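PDB 1I5P: pesticidal crystal protein Cry2Aa from Bacillus thuringiensis serovar kurstaki, which binds to midgut epithelial cells of dipteran and lepidopteran larvae and promotes their colloid-osmotic lysis. Local coordinates for residues Y306-I311 against V340-G345; I423-G428 against V465-R470. All blocks are in the same frame, centred on the assembly; numbering follows the deposited sequence.

Interaction 1 of 2, residues Y306-I311 against V340-G345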
ATOM      1  N   TYR A 306      16.008  -1.572  -1.218  1.00 11.76           N
ATOM      2  CA  TYR A 306      17.117  -0.767  -0.723  1.00 13.11           C
ATOM      3  C   TYR A 306      16.605   0.443   0.052  1.00 13.71           C
ATOM      4  O   TYR A 306      15.411   0.759   0.011  1.00 11.93           O
ATOM      5  CB  TYR A 306      18.003  -0.300  -1.882  1.00 14.24           C
ATOM      6  CG  TYR A 306      18.904  -1.388  -2.417  1.00 13.49           C
ATOM      7  CD1 TYR A 306      18.444  -2.297  -3.365  1.00 11.98           C
ATOM      8  CD2 TYR A 306      20.198  -1.550  -1.921  1.00 12.25           C
ATOM      9  CE1 TYR A 306      19.247  -3.348  -3.805  1.00 13.93           C
ATOM     10  CE2 TYR A 306      21.009  -2.595  -2.351  1.00 14.19           C
ATOM     11  CZ  TYR A 306      20.530  -3.489  -3.290  1.00 13.76           C
ATOM     12  OH  TYR A 306      21.341  -4.524  -3.688  1.00 12.25           O
ATOM     13  N   ILE A 307      17.510   1.110   0.761  1.00 12.81           N
ATOM     14  CA  ILE A 307      17.148   2.284   1.545  1.00 13.33           C
ATOM     15  C   ILE A 307      17.439   3.562   0.768  1.00 14.23           C
ATOM     16  O   ILE A 307      18.595   3.914   0.524  1.00 13.68           O
ATOM     17  CB  ILE A 307      17.889   2.290   2.895  1.00 11.26           C
ATOM     18  CG1 ILE A 307      17.440   1.068   3.712  1.00 13.64           C
ATOM     19  CG2 ILE A 307      17.616   3.584   3.650  1.00  7.93           C
ATOM     20  CD1 ILE A 307      18.118   0.923   5.053  1.00 14.64           C
ATOM     21  N   LEU A 308      16.364   4.238   0.370  1.00 16.38           N
ATOM     22  CA  LEU A 308      16.428   5.476  -0.405  1.00 15.53           C
ATOM     23  C   LEU A 308      17.279   6.541   0.266  1.00 16.59           C
ATOM     24  O   LEU A 308      17.041   6.908   1.418  1.00 14.69           O
ATOM     25  CB  LEU A 308      15.012   6.017  -0.628  1.00 12.75           C
ATOM     26  CG  LEU A 308      14.843   7.310  -1.433  1.00 17.13           C
ATOM     27  CD1 LEU A 308      15.347   7.096  -2.854  1.00 12.90           C
ATOM     28  CD2 LEU A 308      13.368   7.724  -1.448  1.00 14.03           C
ATOM     29  N   SER A 309      18.256   7.049  -0.475  1.00 17.47           N
ATOM     30  CA  SER A 309      19.157   8.069   0.038  1.00 17.73           C
ATOM     31  C   SER A 309      18.854   9.431  -0.574  1.00 17.21           C
ATOM     32  O   SER A 309      18.808  10.442   0.127  1.00 15.36           O
ATOM     33  CB  SER A 309      20.604   7.685  -0.270  1.00 19.23           C
ATOM     34  OG  SER A 309      21.491   8.686   0.191  1.00 29.64           O
ATOM     35  N   GLY A 310      18.652   9.449  -1.887  1.00 16.77           N
ATOM     36  CA  GLY A 310      18.364  10.695  -2.570  1.00 16.24           C
ATOM     37  C   GLY A 310      18.390  10.564  -4.081  1.00 16.40           C
ATOM     38  O   GLY A 310      18.197   9.481  -4.627  1.00 14.27           O
ATOM     39  N   ILE A 311      18.624  11.673  -4.767  1.00 15.64           N
ATOM     40  CA  ILE A 311      18.682  11.655  -6.222  1.00 18.53           C
ATOM     41  C   ILE A 311      19.751  12.612  -6.711  1.00 17.89           C
ATOM     42  O   ILE A 311      20.201  13.494  -5.977  1.00 20.06           O
ATOM     43  CB  ILE A 311      17.344  12.109  -6.871  1.00 18.15           C
ATOM     44  CG1 ILE A 311      17.091  13.584  -6.541  1.00 19.11           C
ATOM     45  CG2 ILE A 311      16.184  11.249  -6.374  1.00 18.59           C
ATOM     46  CD1 ILE A 311      16.008  14.227  -7.382  1.00 19.63           C
ATOM     47  N   VAL A 340      18.088   7.937  -9.137  1.00 17.40           N
ATOM     48  CA  VAL A 340      17.820   7.781  -7.715  1.00 14.84           C
ATOM     49  C   VAL A 340      18.968   7.017  -7.057  1.00 16.56           C
ATOM     50  O   VAL A 340      19.505   6.067  -7.637  1.00 14.95           O
ATOM     51  CB  VAL A 340      16.495   7.026  -7.499  1.00 13.63           C
ATOM     52  CG1 VAL A 340      16.211   6.871  -6.016  1.00 12.01           C
ATOM     53  CG2 VAL A 340      15.356   7.781  -8.188  1.00  9.96           C
ATOM     54  N   ASN A 341      19.338   7.439  -5.852  1.00 14.99           N
ATOM     55  CA  ASN A 341      20.440   6.818  -5.125  1.00 18.10           C
ATOM     56  C   ASN A 341      19.993   6.111  -3.851  1.00 17.80           C
ATOM     57  O   ASN A 341      19.027   6.520  -3.202  1.00 17.74           O
ATOM     58  CB  ASN A 341      21.494   7.874  -4.787  1.00 17.05           C
ATOM     59  CG  ASN A 341      21.943   8.650  -6.009  1.00 19.76           C
ATOM     60  OD1 ASN A 341      22.301   8.064  -7.032  1.00 19.30           O
ATOM     61  ND2 ASN A 341      21.927   9.976  -5.910  1.00 18.59           N
ATOM     62  N   TYR A 342      20.713   5.051  -3.495  1.00 16.65           N
ATOM     63  CA  TYR A 342      20.384   4.261  -2.309  1.00 15.64           C
ATOM     64  C   TYR A 342      21.625   3.872  -1.502  1.00 15.91           C
ATOM     65  O   TYR A 342      22.763   3.998  -1.970  1.00 13.93           O
ATOM     66  CB  TYR A 342      19.649   2.976  -2.715  1.00 13.50           C
ATOM     67  CG  TYR A 342      18.482   3.170  -3.661  1.00 13.92           C
ATOM     68  CD1 TYR A 342      18.690   3.378  -5.025  1.00 13.10           C
ATOM     69  CD2 TYR A 342      17.167   3.135  -3.192  1.00 11.16           C
ATOM     70  CE1 TYR A 342      17.618   3.548  -5.901  1.00 14.72           C
ATOM     71  CE2 TYR A 342      16.086   3.308  -4.059  1.00 13.60           C
ATOM     72  CZ  TYR A 342      16.321   3.513  -5.414  1.00 14.43           C
ATOM     73  OH  TYR A 342      15.261   3.700  -6.274  1.00 14.97           O
ATOM     74  N   SER A 343      21.383   3.390  -0.288  1.00 16.81           N
ATOM     75  CA  SER A 343      22.450   2.944   0.597  1.00 18.39           C
ATOM     76  C   SER A 343      23.159   1.783  -0.079  1.00 17.68           C
ATOM     77  O   SER A 343      22.545   1.041  -0.853  1.00 16.13           O
ATOM     78  CB  SER A 343      21.872   2.471   1.929  1.00 19.89           C
ATOM     79  OG  SER A 343      21.202   3.520   2.603  1.00 26.46           O
ATOM     80  N   GLY A 344      24.445   1.628   0.211  1.00 17.72           N
ATOM     81  CA  GLY A 344      25.211   0.549  -0.386  1.00 16.60           C
ATOM     82  C   GLY A 344      25.795   0.963  -1.718  1.00 16.85           C
ATOM     83  O   GLY A 344      26.405   0.154  -2.418  1.00 19.38           O
ATOM     84  N   GLY A 345      25.602   2.230  -2.070  1.00 16.56           N
ATOM     85  CA  GLY A 345      26.125   2.744  -3.321  1.00 14.58           C
ATOM     86  C   GLY A 345      25.295   2.364  -4.529  1.00 15.76           C
ATOM     87  O   GLY A 345      25.714   2.575  -5.665  1.00 16.83           O
TER
HETATM   88  O   HOH W   1      21.788  11.435  -3.659  1.00 24.19           O
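Tyr-342 leans its side chain on the bend where Tyr-306, Ile-307 and Leu-308 enter their strand. Its CB lies 3.8 Å from CB of Tyr-306 and also close to the carbonyl oxygen of Ile-307. CG sits beside the backbone N, opposite the carbonyl carbon (chi1 -50°), and from there the ring runs past the other chain: CG and CD2 pass Tyr-306 CB, CD2 comes 3.7 Å from Leu-308 CA, and CE2 meets Leu-308 CD1. At the tip, OH leaves this pair of segments and hydrogen-bonds Asn-425 OD1. Leu-308 also crosses Val-340 at about a right angle, its CD1 pressed to 3.3 Å from Val-340 CG1, tighter than ordinary van der Waals contact. Further along the same face, Ile-311 CG2 rests on Val-340 CG2.

The backbones form the open end of an antiparallel beta hairpin, interrupted by a classic beta bulge: Ser-309 and Gly-310 both face Asn-341. Asn-341 O therefore accepts two N-H groups from the same face of its plane, Ser-309 N at 2.9 Å and Gly-310 N at 3.2 Å, the latter well above that plane. Asn-341 N returns a nearly straight bond to Gly-310 O, and Ser-343 N bonds Ile-307 O at 3.0 Å. On the Asn-341 side chain, OD1 bonds Ser-347 OG, while ND2 donates to a water, 2.7 Å away, that bonds Ile-311 O weakly.

Both strands belong to the middle, beta-prism domain. Strand 360-363 and the residue after it line the other edge of 308-321, with backbone bonds from Cys-362 to Ile-311 and from Thr-364 to Ser-309, and strand 422-430 packs Ile-423 and Ile-426 against Leu-308, Ile-311 and Val-340.

Interaction 2 of 2, residues I423-G428 against V465-R470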
ATOM      1  N   ILE A 423       8.047   8.220   1.882  1.00 11.38           N
ATOM      2  CA  ILE A 423       8.457   8.054   0.504  1.00 13.74           C
ATOM      3  C   ILE A 423       9.629   7.082   0.600  1.00 14.78           C
ATOM      4  O   ILE A 423      10.755   7.484   0.884  1.00 14.11           O
ATOM      5  CB  ILE A 423       8.917   9.385  -0.117  1.00 14.83           C
ATOM      6  CG1 ILE A 423       7.714  10.322  -0.279  1.00 13.51           C
ATOM      7  CG2 ILE A 423       9.574   9.130  -1.470  1.00 12.49           C
ATOM      8  CD1 ILE A 423       8.076  11.709  -0.768  1.00 14.38           C
ATOM      9  N   ARG A 424       9.347   5.798   0.402  1.00 13.79           N
ATOM     10  CA  ARG A 424      10.376   4.770   0.482  1.00 14.02           C
ATOM     11  C   ARG A 424      11.115   4.536  -0.828  1.00 13.47           C
ATOM     12  O   ARG A 424      12.078   3.776  -0.876  1.00 13.62           O
ATOM     13  CB  ARG A 424       9.773   3.458   0.982  1.00 11.05           C
ATOM     14  CG  ARG A 424       9.319   3.519   2.439  1.00 13.94           C
ATOM     15  CD  ARG A 424      10.468   3.883   3.372  1.00 13.49           C
ATOM     16  NE  ARG A 424      10.017   3.984   4.756  1.00 15.06           N
ATOM     17  CZ  ARG A 424      10.755   4.453   5.757  1.00 13.66           C
ATOM     18  NH1 ARG A 424      11.997   4.868   5.536  1.00 11.23           N
ATOM     19  NH2 ARG A 424      10.242   4.520   6.977  1.00 11.56           N
ATOM     20  N   ASN A 425      10.660   5.175  -1.895  1.00 13.25           N
ATOM     21  CA  ASN A 425      11.340   5.045  -3.174  1.00 12.49           C
ATOM     22  C   ASN A 425      10.969   6.193  -4.092  1.00 13.18           C
ATOM     23  O   ASN A 425       9.926   6.827  -3.927  1.00 12.21           O
ATOM     24  CB  ASN A 425      11.013   3.709  -3.856  1.00 11.24           C
ATOM     25  CG  ASN A 425      12.030   3.340  -4.936  1.00 12.22           C
ATOM     26  OD1 ASN A 425      13.117   3.907  -4.995  1.00 11.48           O
ATOM     27  ND2 ASN A 425      11.683   2.381  -5.783  1.00 14.19           N
ATOM     28  N   ILE A 426      11.848   6.474  -5.047  1.00 12.62           N
ATOM     29  CA  ILE A 426      11.615   7.527  -6.020  1.00 14.41           C
ATOM     30  C   ILE A 426      11.923   6.945  -7.390  1.00 15.56           C
ATOM     31  O   ILE A 426      12.825   6.122  -7.542  1.00 15.00           O
ATOM     32  CB  ILE A 426      12.524   8.751  -5.775  1.00 15.81           C
ATOM     33  CG1 ILE A 426      12.134   9.430  -4.457  1.00 14.70           C
ATOM     34  CG2 ILE A 426      12.400   9.738  -6.929  1.00 14.33           C
ATOM     35  CD1 ILE A 426      13.074  10.541  -4.030  1.00 15.85           C
ATOM     36  N   SER A 427      11.151   7.356  -8.384  1.00 14.90           N
ATOM     37  CA  SER A 427      11.364   6.890  -9.738  1.00 14.00           C
ATOM     38  C   SER A 427      11.037   8.061 -10.642  1.00 14.01           C
ATOM     39  O   SER A 427      11.051   9.208 -10.205  1.00 13.47           O
ATOM     40  CB  SER A 427      10.454   5.700 -10.045  1.00 15.53           C
ATOM     41  OG  SER A 427      10.826   5.071 -11.258  1.00 16.22           O
ATOM     42  N   GLY A 428      10.737   7.778 -11.898  1.00 14.97           N
ATOM     43  CA  GLY A 428      10.415   8.850 -12.816  1.00 14.64           C
ATOM     44  C   GLY A 428      10.316   8.351 -14.238  1.00 15.51           C
ATOM     45  O   GLY A 428      10.633   7.193 -14.525  1.00 13.04           O
ATOM     46  N   VAL A 465       8.573  10.363  -9.836  1.00 13.83           N
ATOM     47  CA  VAL A 465       7.434   9.718  -9.211  1.00 13.88           C
ATOM     48  C   VAL A 465       7.832   9.349  -7.785  1.00 15.97           C
ATOM     49  O   VAL A 465       8.865   8.710  -7.569  1.00 15.68           O
ATOM     50  CB  VAL A 465       7.065   8.421  -9.977  1.00 16.36           C
ATOM     51  CG1 VAL A 465       6.020   7.616  -9.204  1.00 15.83           C
ATOM     52  CG2 VAL A 465       6.570   8.772 -11.379  1.00 13.77           C
ATOM     53  N   SER A 466       7.033   9.763  -6.807  1.00 16.52           N
ATOM     54  CA  SER A 466       7.334   9.413  -5.424  1.00 16.05           C
ATOM     55  C   SER A 466       6.520   8.170  -5.049  1.00 15.70           C
ATOM     56  O   SER A 466       5.341   8.054  -5.395  1.00 13.17           O
ATOM     57  CB  SER A 466       7.031  10.586  -4.476  1.00 13.26           C
ATOM     58  OG  SER A 466       5.710  11.069  -4.620  1.00 16.21           O
ATOM     59  N   VAL A 467       7.179   7.230  -4.377  1.00 14.55           N
ATOM     60  CA  VAL A 467       6.560   5.978  -3.957  1.00 14.35           C
ATOM     61  C   VAL A 467       6.344   6.021  -2.452  1.00 14.36           C
ATOM     62  O   VAL A 467       7.302   6.017  -1.673  1.00 12.34           O
ATOM     63  CB  VAL A 467       7.462   4.772  -4.296  1.00 11.92           C
ATOM     64  CG1 VAL A 467       6.697   3.476  -4.087  1.00  9.12           C
ATOM     65  CG2 VAL A 467       7.958   4.877  -5.737  1.00 13.26           C
ATOM     66  N   HIS A 468       5.078   6.054  -2.053  1.00 13.71           N
ATOM     67  CA  HIS A 468       4.715   6.137  -0.644  1.00 13.62           C
ATOM     68  C   HIS A 468       4.280   4.793  -0.070  1.00 13.96           C
ATOM     69  O   HIS A 468       3.480   4.067  -0.672  1.00 14.19           O
ATOM     70  CB  HIS A 468       3.592   7.161  -0.472  1.00 12.02           C
ATOM     71  CG  HIS A 468       3.894   8.490  -1.095  1.00 11.56           C
ATOM     72  ND1 HIS A 468       4.059   9.641  -0.358  1.00  8.22           N
ATOM     73  CD2 HIS A 468       4.069   8.845  -2.391  1.00  8.78           C
ATOM     74  CE1 HIS A 468       4.322  10.650  -1.172  1.00 10.79           C
ATOM     75  NE2 HIS A 468       4.333  10.191  -2.412  1.00  6.96           N
ATOM     76  N   ASN A 469       4.811   4.467   1.103  1.00 11.15           N
ATOM     77  CA  ASN A 469       4.472   3.212   1.749  1.00 10.20           C
ATOM     78  C   ASN A 469       4.545   3.388   3.259  1.00 11.70           C
ATOM     79  O   ASN A 469       5.304   4.228   3.756  1.00 11.26           O
ATOM     80  CB  ASN A 469       5.435   2.113   1.277  1.00  9.06           C
ATOM     81  CG  ASN A 469       4.924   0.720   1.576  1.00  9.58           C
ATOM     82  OD1 ASN A 469       4.986   0.259   2.715  1.00 10.62           O
ATOM     83  ND2 ASN A 469       4.406   0.044   0.555  1.00  8.38           N
ATOM     84  N   ARG A 470       3.760   2.595   3.982  1.00 12.60           N
ATOM     85  CA  ARG A 470       3.739   2.659   5.435  1.00 14.48           C
ATOM     86  C   ARG A 470       5.003   2.087   6.069  1.00 15.30           C
ATOM     87  O   ARG A 470       5.342   2.432   7.206  1.00 13.28           O
ATOM     88  CB  ARG A 470       2.534   1.899   5.977  1.00 16.66           C
ATOM     89  CG  ARG A 470       1.201   2.598   5.783  1.00 20.82           C
ATOM     90  CD  ARG A 470       0.122   1.893   6.582  1.00 24.85           C
ATOM     91  NE  ARG A 470      -0.983   2.789   6.914  1.00 35.07           N
ATOM     92  CZ  ARG A 470      -2.089   2.927   6.191  1.00 36.38           C
ATOM     93  NH1 ARG A 470      -2.252   2.220   5.081  1.00 39.83           N
ATOM     94  NH2 ARG A 470      -3.035   3.767   6.585  1.00 39.06           N
TER
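Asn-425 and Val-467 pair across two antiparallel strands of the beta-prism domain, next to a classic beta bulge in which Arg-424 and Asn-425 both face Val-467. Backbone hydrogen bonds do most of the joining. Ser-427 and Val-465 exchange two bonds, each 2.8 Å: Ser-427 N to Val-465 O lies in the carbonyl plane, whereas Val-465 N approaches Ser-427 O from above its plane. Val-467 N adds a third firm bond, to Asn-425 O. At the bulge the grip is looser, because Val-467 O receives Arg-424 N and Asn-425 N only through weak bonds. Ile-423 CA also brings its hydrogen to Val-467 O, 3.2 Å from carbon to oxygen.

Van der Waals packing falls on both faces of the pair. On one, Asn-425 CB meets Val-467 CB at 3.7 Å, while Val-467 CG2, beside its own backbone N, bears on Asn-425 O. On the other, Ile-423 CD1 reaches Ser-466 CB at 4.0 Å, and Ile-426 CG2 lies near Val-465 O.

The polar ends mostly look beyond the pair. Asn-425 bonds Val-302 O through ND2 and Tyr-342 through OD1; Arg-424 NE bonds Lys-471 O, and Asn-469 ND2 reaches Asn-274 OD1 and Gly-272 O. Strand 275-278 covers the far edge of 462-469, through backbone bonds to Ser-466 and His-468.

Across the two strands the imidazole of His-468 makes a CH-pi contact; Phe-418 meets the same ring edge-to-face. Ile-423 and His-468 run side by side, and CG1 stands over one face of the imidazole, 3.9 Å from its centroid and displaced toward the rim. Ser-466 OG, which also bonds Ser-376 OG, meets the ring's NE2 at 2.7 Å and would help fix its rotation beneath Ile-423 CG1.

From the N terminus, the chain runs through 306-311 and along a long beta hairpin, and interaction 1 closes that loop of 28 residues at 340-345. Only later does 423-428 begin interaction 2, which closes a longer, 36-residue loop at 465-470. The two closures therefore follow in series, neither nested nor crossed, and both lie in the middle domain. Their centres are about 12 Å apart and they touch directly: besides the Tyr-342 to Asn-425 bond, Val-340 CG2 packs 3.1 Å from Ile-426 O, and Leu-308 CD2 lies near Ile-423 O. The hairpin's base is thus tied to strand 422-430, an outer strand of the three-stranded sheet, joining two sheets of the prism.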